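Local coordinates for protein N-deoxyribosyltransferase (Bacillus psychrosaccharolyticus, PDB 6EVS) that catalyses the transfer of 2'-deoxyribose between nucleobases, a reaction that suits it to the enzymatic synthesis of modified nucleosides, at residues I4-P9 with V33-E38; P95-S100 with A116-W121. All blocks are in the same frame, centred on the assembly; numbering follows the deposited sequence.

Interaction 1 of 2, residues I4-P9 with V33-E38; sequences IYLASP and VFSPRE
Two backbone hydrogen bonds define Ile4-Leu6 and Val33-Phe34 as neighbouring parallel strands: Phe34 N donates to Ile4 O at 2.9 Å, and Leu6 N to Phe34 O at 3.0 Å. The CA-H of Val33 also points to Ile4 O, 3.4 Å from Val33 CA. The strands belong to the beta-alpha-beta unit whose helix is 13-28.

Aromatic packing occupies the Tyr5/Phe34 face. Both rings leave their strands with CG opposite the backbone N (chi1 -174° and 178°), run side by side and point the same way. Their planes differ by 21°, yet the centroids lie 5.5 Å apart, so overlap is slight and the touch is local, Tyr5 CE1 to Phe34 CD2 at 3.4 Å. Farther along, Pro36 CG lies 3.5 Å from Tyr5 OH.

Apolar contacts on the Ile4/Val33 face are looser, led by Leu6 CB against Val33 CG1 at 4.0 Å. Past the last bridge, Pro36 CD sits 3.0 Å from Leu6 O.

Proline has no N-H to offer that carbonyl, so the strand pairing stops here. The buried polar ends are satisfied beyond the pair: Tyr5 OH bonds to Glu85 and Ser35 OG to Glu23.

Interaction 2 of 2, residues P95-S100 with A116-W121; sequences PVMLFS and AYFEDW
With chi1 at -179°, Phe99 sends its ring on along its strand, while the indole of Trp121, its CG opposite the carbonyl carbon (chi1 -74°), comes across at about a right angle and lies over the ring's face. The stack ends a beta-alpha-beta unit (strand 96-99, helix 108-111, strand 116-118) at an edge of the chain's parallel sheet, whose strand order 2-1-3-4-5 is that of a flavodoxin-like fold. The six-membered ring of Trp121 covers one face of Phe99, centroids 3.9 Å apart and planes at 14°, and the closest atoms are Phe99 CZ and Trp121 NE1 at 3.4 Å. Trp121 also touches helix 13-28, through Lys21, Ala22 and Val25, so the indole bridges sheet edge and helix.

The strand pairing itself is regular. Leu98 is gripped twice, its N donating to Ala116 O and its O accepting from Phe118 N at 2.8 Å; Ser100 N to Phe118 O continues the pattern, whereas Ala116 N to Val96 O, at 3.3 Å, is weak. On the Met97/Phe99 face, the bend in the methionine chain places Met97 CE 3.6 Å from Phe118 CE1, and Phe118 CB abuts Phe99 CD2. On the other face Tyr117 carries its hydroxyl to Ser100 CB, 3.5 Å away, while Tyr117 OH donates to Glu119 OE2, which it meets on the anti side, slightly out of the carboxylate plane.

Beyond the last strand bond a water ties the diverging backbones, donating to Ser100 O at 2.8 Å and to Glu119 O at 2.9 Å.

In the fold
From the N terminus, strand 3-7 leads through helix 13-28 to strand 32-34, where interaction 1 closes the first beta-alpha-beta unit. The chain then passes helix 49-65, central strand 68-72 and helix 80-91 before interaction 2 closes the short unit formed by strand 96-99, helix 108-111 and strand 116-118. The contacts are in series, neither nested nor crossed. Strand order 2-1-3-4-5 puts them on either side of strand 68-72, so each pairs an outermost strand of this chain with its inner neighbour. Their centres lie 14 Å apart and their nearest atoms about 6 Å, without touching; backbone hydrogen bonds to strand 68-72 join both pairs into one sheet.

Interaction 1 of 2, residues I4-P9 with V33-E38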
ATOM      1  N   ILE A   4      -0.014 -19.182   6.954  1.00 29.98           N
ATOM      2  CA  ILE A   4      -0.125 -19.454   5.526  1.00 22.41           C
ATOM      3  C   ILE A   4      -1.585 -19.396   5.112  1.00 30.16           C
ATOM      4  O   ILE A   4      -2.436 -20.041   5.738  1.00 30.53           O
ATOM      5  CB  ILE A   4       0.477 -20.821   5.161  1.00 28.40           C
ATOM      6  CG1 ILE A   4       1.986 -20.856   5.478  1.00 24.94           C
ATOM      7  CG2 ILE A   4       0.186 -21.134   3.688  1.00 24.94           C
ATOM      8  CD1 ILE A   4       2.649 -22.217   5.105  1.00 30.78           C
ATOM      9  N   TYR A   5      -1.876 -18.622   4.064  1.00 22.35           N
ATOM     10  CA  TYR A   5      -3.194 -18.652   3.444  1.00 24.68           C
ATOM     11  C   TYR A   5      -3.185 -19.657   2.304  1.00 26.40           C
ATOM     12  O   TYR A   5      -2.415 -19.491   1.352  1.00 24.78           O
ATOM     13  CB  TYR A   5      -3.565 -17.270   2.911  1.00 27.07           C
ATOM     14  CG  TYR A   5      -4.986 -17.175   2.384  1.00 27.02           C
ATOM     15  CD1 TYR A   5      -6.038 -16.771   3.222  1.00 29.44           C
ATOM     16  CD2 TYR A   5      -5.289 -17.490   1.057  1.00 25.59           C
ATOM     17  CE1 TYR A   5      -7.364 -16.693   2.737  1.00 34.35           C
ATOM     18  CE2 TYR A   5      -6.588 -17.406   0.574  1.00 29.30           C
ATOM     19  CZ  TYR A   5      -7.622 -17.020   1.413  1.00 25.40           C
ATOM     20  OH  TYR A   5      -8.896 -16.918   0.895  1.00 24.47           O
ATOM     21  N   LEU A   6      -4.077 -20.654   2.357  1.00 24.16           N
ATOM     22  CA  LEU A   6      -4.083 -21.712   1.330  1.00 23.52           C
ATOM     23  C   LEU A   6      -5.072 -21.307   0.245  1.00 23.35           C
ATOM     24  O   LEU A   6      -6.291 -21.424   0.425  1.00 26.09           O
ATOM     25  CB  LEU A   6      -4.430 -23.052   1.960  1.00 28.47           C
ATOM     26  CG  LEU A   6      -4.537 -24.260   1.040  1.00 30.10           C
ATOM     27  CD1 LEU A   6      -3.244 -24.403   0.232  1.00 26.78           C
ATOM     28  CD2 LEU A   6      -4.807 -25.485   1.890  1.00 32.54           C
ATOM     29  N   ALA A   7      -4.561 -20.786  -0.874  1.00 22.49           N
ATOM     30  CA  ALA A   7      -5.402 -20.362  -1.996  1.00 23.94           C
ATOM     31  C   ALA A   7      -5.582 -21.522  -2.982  1.00 27.70           C
ATOM     32  O   ALA A   7      -4.648 -21.894  -3.700  1.00 26.76           O
ATOM     33  CB  ALA A   7      -4.803 -19.155  -2.717  1.00 22.43           C
ATOM     34  N   SER A   8      -6.810 -22.037  -3.083  1.00 23.35           N
ATOM     35  CA  SER A   8      -7.089 -23.139  -4.001  1.00 24.51           C
ATOM     36  C   SER A   8      -8.594 -23.291  -4.169  1.00 25.67           C
ATOM     37  O   SER A   8      -9.342 -23.013  -3.226  1.00 28.80           O
ATOM     38  CB  SER A   8      -6.505 -24.459  -3.488  1.00 26.25           C
ATOM     39  OG  SER A   8      -7.008 -25.571  -4.272  1.00 31.14           O
ATOM     40  N   PRO A   9      -9.079 -23.747  -5.323  1.00 27.35           N
ATOM     41  CA  PRO A   9     -10.475 -24.184  -5.397  1.00 33.49           C
ATOM     42  C   PRO A   9     -10.675 -25.416  -4.528  1.00 36.02           C
ATOM     43  O   PRO A   9      -9.721 -26.094  -4.146  1.00 32.21           O
ATOM     44  CB  PRO A   9     -10.678 -24.505  -6.885  1.00 39.22           C
ATOM     45  CG  PRO A   9      -9.303 -24.859  -7.391  1.00 30.53           C
ATOM     46  CD  PRO A   9      -8.371 -23.927  -6.604  1.00 28.43           C
ATOM     47  N   VAL A  33      -2.252 -22.698   9.195  1.00 31.69           N
ATOM     48  CA  VAL A  33      -2.815 -22.621   7.856  1.00 33.44           C
ATOM     49  C   VAL A  33      -4.272 -22.203   7.950  1.00 27.92           C
ATOM     50  O   VAL A  33      -5.071 -22.871   8.621  1.00 29.73           O
ATOM     51  CB  VAL A  33      -2.693 -23.965   7.123  1.00 32.44           C
ATOM     52  CG1 VAL A  33      -3.267 -23.838   5.719  1.00 26.17           C
ATOM     53  CG2 VAL A  33      -1.238 -24.407   7.115  1.00 30.93           C
ATOM     54  N   PHE A  34      -4.633 -21.126   7.248  1.00 26.13           N
ATOM     55  CA  PHE A  34      -6.042 -20.794   7.040  1.00 32.42           C
ATOM     56  C   PHE A  34      -6.501 -21.449   5.743  1.00 32.56           C
ATOM     57  O   PHE A  34      -5.980 -21.131   4.667  1.00 29.52           O
ATOM     58  CB  PHE A  34      -6.276 -19.284   6.971  1.00 33.17           C
ATOM     59  CG  PHE A  34      -7.720 -18.904   6.712  1.00 30.99           C
ATOM     60  CD1 PHE A  34      -8.616 -18.789   7.765  1.00 29.94           C
ATOM     61  CD2 PHE A  34      -8.174 -18.665   5.418  1.00 27.47           C
ATOM     62  CE1 PHE A  34      -9.950 -18.406   7.550  1.00 32.24           C
ATOM     63  CE2 PHE A  34      -9.510 -18.315   5.177  1.00 27.08           C
ATOM     64  CZ  PHE A  34     -10.406 -18.178   6.258  1.00 33.59           C
ATOM     65  N   SER A  35      -7.481 -22.348   5.843  1.00 26.50           N
ATOM     66  CA  SER A  35      -7.961 -23.087   4.678  1.00 29.40           C
ATOM     67  C   SER A  35      -9.394 -22.678   4.393  1.00 26.38           C
ATOM     68  O   SER A  35     -10.283 -22.980   5.199  1.00 32.05           O
ATOM     69  CB  SER A  35      -7.871 -24.597   4.897  1.00 30.82           C
ATOM     70  OG  SER A  35      -8.239 -25.291   3.697  1.00 32.44           O
ATOM     71  N   PRO A  36      -9.655 -21.963   3.299  1.00 32.97           N
ATOM     72  CA  PRO A  36     -10.987 -21.382   3.094  1.00 31.82           C
ATOM     73  C   PRO A  36     -12.124 -22.380   3.172  1.00 34.31           C
ATOM     74  O   PRO A  36     -13.224 -21.988   3.569  1.00 35.19           O
ATOM     75  CB  PRO A  36     -10.881 -20.765   1.697  1.00 36.92           C
ATOM     76  CG  PRO A  36      -9.399 -20.325   1.626  1.00 32.06           C
ATOM     77  CD  PRO A  36      -8.671 -21.462   2.319  1.00 29.78           C
ATOM     78  N   ARG A  37     -11.895 -23.648   2.830  1.00 36.44           N
ATOM     79  CA  ARG A  37     -12.970 -24.637   2.858  1.00 43.51           C
ATOM     80  C   ARG A  37     -13.441 -24.943   4.280  1.00 46.95           C
ATOM     81  O   ARG A  37     -14.585 -25.394   4.462  1.00 42.97           O
ATOM     82  CB  ARG A  37     -12.513 -25.923   2.166  1.00 47.00           C
ATOM     83  CG  ARG A  37     -11.645 -26.817   3.026  1.00 44.89           C
ATOM     84  CD  ARG A  37     -11.312 -28.111   2.331  1.00 51.18           C
ATOM     85  NE  ARG A  37     -10.481 -28.965   3.170  1.00 45.22           N
ATOM     86  CZ  ARG A  37     -10.607 -30.280   3.250  1.00 53.47           C
ATOM     87  NH1 ARG A  37     -11.549 -30.886   2.548  1.00 62.00           N
ATOM     88  NH2 ARG A  37      -9.799 -30.981   4.034  1.00 55.61           N
ATOM     89  N   GLU A  38     -12.583 -24.725   5.284  1.00 40.22           N
ATOM     90  CA  GLU A  38     -12.959 -24.895   6.681  1.00 46.89           C
ATOM     91  C   GLU A  38     -13.664 -23.670   7.235  1.00 46.38           C
ATOM     92  O   GLU A  38     -14.003 -23.656   8.421  1.00 43.33           O
ATOM     93  CB  GLU A  38     -11.726 -25.185   7.549  1.00 48.03           C
ATOM     94  CG  GLU A  38     -10.735 -26.205   6.993  1.00 47.67           C
ATOM     95  CD  GLU A  38      -9.534 -26.405   7.910  1.00 43.12           C
ATOM     96  OE1 GLU A  38      -9.027 -27.542   7.999  1.00 45.11           O
ATOM     97  OE2 GLU A  38      -9.094 -25.420   8.543  1.00 41.59           O
TER

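Interaction 2 of 2, residues P95-S100 with A116-W121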
ATOM      1  N   PRO A  95       4.787 -13.103   0.158  1.00 24.00           N
ATOM      2  CA  PRO A  95       5.468 -14.040  -0.749  1.00 23.17           C
ATOM      3  C   PRO A  95       4.490 -15.118  -1.207  1.00 29.89           C
ATOM      4  O   PRO A  95       3.722 -15.661  -0.408  1.00 24.30           O
ATOM      5  CB  PRO A  95       6.597 -14.609   0.111  1.00 28.62           C
ATOM      6  CG  PRO A  95       6.973 -13.431   1.018  1.00 26.34           C
ATOM      7  CD  PRO A  95       5.573 -12.861   1.385  1.00 24.65           C
ATOM      8  N   VAL A  96       4.477 -15.386  -2.504  1.00 25.93           N
ATOM      9  CA  VAL A  96       3.573 -16.380  -3.071  1.00 29.78           C
ATOM     10  C   VAL A  96       4.346 -17.660  -3.346  1.00 30.91           C
ATOM     11  O   VAL A  96       5.349 -17.643  -4.063  1.00 28.48           O
ATOM     12  CB  VAL A  96       2.896 -15.869  -4.354  1.00 33.71           C
ATOM     13  CG1 VAL A  96       2.218 -17.027  -5.074  1.00 36.26           C
ATOM     14  CG2 VAL A  96       1.900 -14.786  -4.029  1.00 35.26           C
ATOM     15  N   MET A  97       3.869 -18.769  -2.782  1.00 26.97           N
ATOM     16  CA  MET A  97       4.316 -20.099  -3.150  1.00 26.44           C
ATOM     17  C   MET A  97       3.227 -20.796  -3.957  1.00 37.49           C
ATOM     18  O   MET A  97       2.036 -20.646  -3.673  1.00 35.64           O
ATOM     19  CB  MET A  97       4.680 -20.945  -1.927  1.00 27.05           C
ATOM     20  CG  MET A  97       5.972 -20.474  -1.200  1.00 31.14           C
ATOM     21  SD  MET A  97       5.926 -21.089   0.479  1.00 43.84           S
ATOM     22  CE  MET A  97       6.920 -22.540   0.527  1.00 57.57           C
ATOM     23  N   LEU A  98       3.635 -21.560  -4.961  1.00 35.85           N
ATOM     24  CA  LEU A  98       2.678 -22.172  -5.869  1.00 36.55           C
ATOM     25  C   LEU A  98       3.023 -23.640  -6.051  1.00 35.78           C
ATOM     26  O   LEU A  98       4.194 -24.003  -6.207  1.00 37.21           O
ATOM     27  CB  LEU A  98       2.657 -21.441  -7.222  1.00 36.96           C
ATOM     28  CG  LEU A  98       1.476 -21.717  -8.157  1.00 52.80           C
ATOM     29  CD1 LEU A  98       0.213 -21.057  -7.631  1.00 53.72           C
ATOM     30  CD2 LEU A  98       1.778 -21.248  -9.576  1.00 48.14           C
ATOM     31  N   PHE A  99       1.992 -24.479  -6.012  1.00 37.33           N
ATOM     32  CA  PHE A  99       2.110 -25.905  -6.246  1.00 37.03           C
ATOM     33  C   PHE A  99       1.239 -26.257  -7.445  1.00 36.27           C
ATOM     34  O   PHE A  99       0.057 -25.904  -7.484  1.00 38.35           O
ATOM     35  CB  PHE A  99       1.686 -26.713  -5.008  1.00 35.16           C
ATOM     36  CG  PHE A  99       1.816 -28.209  -5.193  1.00 43.35           C
ATOM     37  CD1 PHE A  99       0.757 -28.952  -5.664  1.00 42.83           C
ATOM     38  CD2 PHE A  99       3.007 -28.860  -4.899  1.00 51.59           C
ATOM     39  CE1 PHE A  99       0.880 -30.325  -5.855  1.00 45.98           C
ATOM     40  CE2 PHE A  99       3.133 -30.235  -5.084  1.00 47.89           C
ATOM     41  CZ  PHE A  99       2.071 -30.962  -5.554  1.00 45.80           C
ATOM     42  N   SER A 100       1.813 -26.936  -8.430  1.00 38.17           N
ATOM     43  CA  SER A 100       1.007 -27.328  -9.591  1.00 39.96           C
ATOM     44  C   SER A 100       0.947 -28.846  -9.678  1.00 42.52           C
ATOM     45  O   SER A 100       1.986 -29.489  -9.920  1.00 46.46           O
ATOM     46  CB  SER A 100       1.562 -26.726 -10.889  1.00 51.12           C
ATOM     47  OG  SER A 100       0.851 -27.176 -12.038  1.00 54.04           O
ATOM     48  N   ALA A 116       8.270 -18.962  -4.955  1.00 30.61           N
ATOM     49  CA  ALA A 116       8.738 -20.339  -4.949  1.00 31.44           C
ATOM     50  C   ALA A 116       7.706 -21.215  -5.647  1.00 30.15           C
ATOM     51  O   ALA A 116       6.497 -21.055  -5.449  1.00 31.75           O
ATOM     52  CB  ALA A 116       9.006 -20.834  -3.521  1.00 29.45           C
ATOM     53  N   TYR A 117       8.192 -22.115  -6.493  1.00 31.96           N
ATOM     54  CA  TYR A 117       7.350 -22.979  -7.305  1.00 33.15           C
ATOM     55  C   TYR A 117       7.701 -24.430  -7.011  1.00 41.86           C
ATOM     56  O   TYR A 117       8.886 -24.794  -6.993  1.00 36.09           O
ATOM     57  CB  TYR A 117       7.540 -22.669  -8.795  1.00 36.29           C
ATOM     58  CG  TYR A 117       6.808 -23.621  -9.723  1.00 42.31           C
ATOM     59  CD1 TYR A 117       7.491 -24.638 -10.398  1.00 44.94           C
ATOM     60  CD2 TYR A 117       5.435 -23.510  -9.915  1.00 45.65           C
ATOM     61  CE1 TYR A 117       6.820 -25.510 -11.248  1.00 48.89           C
ATOM     62  CE2 TYR A 117       4.753 -24.384 -10.756  1.00 50.27           C
ATOM     63  CZ  TYR A 117       5.453 -25.379 -11.424  1.00 54.68           C
ATOM     64  OH  TYR A 117       4.795 -26.251 -12.267  1.00 55.29           O
ATOM     65  N   PHE A 118       6.671 -25.256  -6.798  1.00 36.36           N
ATOM     66  CA  PHE A 118       6.821 -26.656  -6.418  1.00 39.12           C
ATOM     67  C   PHE A 118       5.980 -27.559  -7.312  1.00 43.15           C
ATOM     68  O   PHE A 118       4.859 -27.200  -7.698  1.00 41.92           O
ATOM     69  CB  PHE A 118       6.402 -26.877  -4.955  1.00 36.42           C
ATOM     70  CG  PHE A 118       7.147 -26.017  -3.986  1.00 34.98           C
ATOM     71  CD1 PHE A 118       6.627 -24.798  -3.576  1.00 41.80           C
ATOM     72  CD2 PHE A 118       8.392 -26.415  -3.516  1.00 42.05           C
ATOM     73  CE1 PHE A 118       7.329 -23.998  -2.687  1.00 40.61           C
ATOM     74  CE2 PHE A 118       9.097 -25.620  -2.635  1.00 37.51           C
ATOM     75  CZ  PHE A 118       8.570 -24.419  -2.231  1.00 32.92           C
ATOM     76  N   GLU A 119       6.516 -28.737  -7.621  1.00 42.04           N
ATOM     77  CA  GLU A 119       5.737 -29.775  -8.282  1.00 44.12           C
ATOM     78  C   GLU A 119       5.739 -31.092  -7.520  1.00 48.14           C
ATOM     79  O   GLU A 119       5.155 -32.068  -8.004  1.00 49.75           O
ATOM     80  CB  GLU A 119       6.232 -29.990  -9.723  1.00 49.56           C
ATOM     81  CG  GLU A 119       5.887 -28.835 -10.671  1.00 52.71           C
ATOM     82  CD  GLU A 119       6.250 -29.150 -12.109  1.00 58.47           C
ATOM     83  OE1 GLU A 119       6.583 -30.309 -12.365  1.00 61.42           O
ATOM     84  OE2 GLU A 119       6.206 -28.250 -12.975  1.00 63.14           O
ATOM     85  N   ASP A 120       6.347 -31.145  -6.337  1.00 46.47           N
ATOM     86  CA  ASP A 120       6.323 -32.351  -5.522  1.00 51.42           C
ATOM     87  C   ASP A 120       6.230 -31.938  -4.065  1.00 50.83           C
ATOM     88  O   ASP A 120       6.805 -30.923  -3.659  1.00 45.71           O
ATOM     89  CB  ASP A 120       7.566 -33.216  -5.753  1.00 52.09           C
ATOM     90  CG  ASP A 120       7.573 -34.476  -4.895  1.00 71.88           C
ATOM     91  OD1 ASP A 120       8.642 -35.124  -4.818  1.00 81.37           O
ATOM     92  OD2 ASP A 120       6.522 -34.833  -4.309  1.00 76.21           O
ATOM     93  N   TRP A 121       5.510 -32.733  -3.269  1.00 48.44           N
ATOM     94  CA  TRP A 121       5.328 -32.329  -1.874  1.00 45.54           C
ATOM     95  C   TRP A 121       6.613 -32.503  -1.069  1.00 46.97           C
ATOM     96  O   TRP A 121       6.853 -31.744  -0.125  1.00 44.05           O
ATOM     97  CB  TRP A 121       4.159 -33.097  -1.243  1.00 47.69           C
ATOM     98  CG  TRP A 121       2.826 -32.605  -1.739  1.00 47.34           C
ATOM     99  CD1 TRP A 121       1.930 -33.293  -2.512  1.00 54.67           C
ATOM    100  CD2 TRP A 121       2.263 -31.309  -1.534  1.00 45.95           C
ATOM    101  NE1 TRP A 121       0.834 -32.505  -2.777  1.00 43.76           N
ATOM    102  CE2 TRP A 121       1.019 -31.281  -2.197  1.00 41.26           C
ATOM    103  CE3 TRP A 121       2.684 -30.167  -0.844  1.00 39.00           C
ATOM    104  CZ2 TRP A 121       0.194 -30.153  -2.186  1.00 46.08           C
ATOM    105  CZ3 TRP A 121       1.855 -29.047  -0.836  1.00 46.80           C
ATOM    106  CH2 TRP A 121       0.628 -29.051  -1.502  1.00 42.36           C
TER
HETATM  107  O   HOH W   1       2.827 -32.124  -9.658  1.00 44.41           O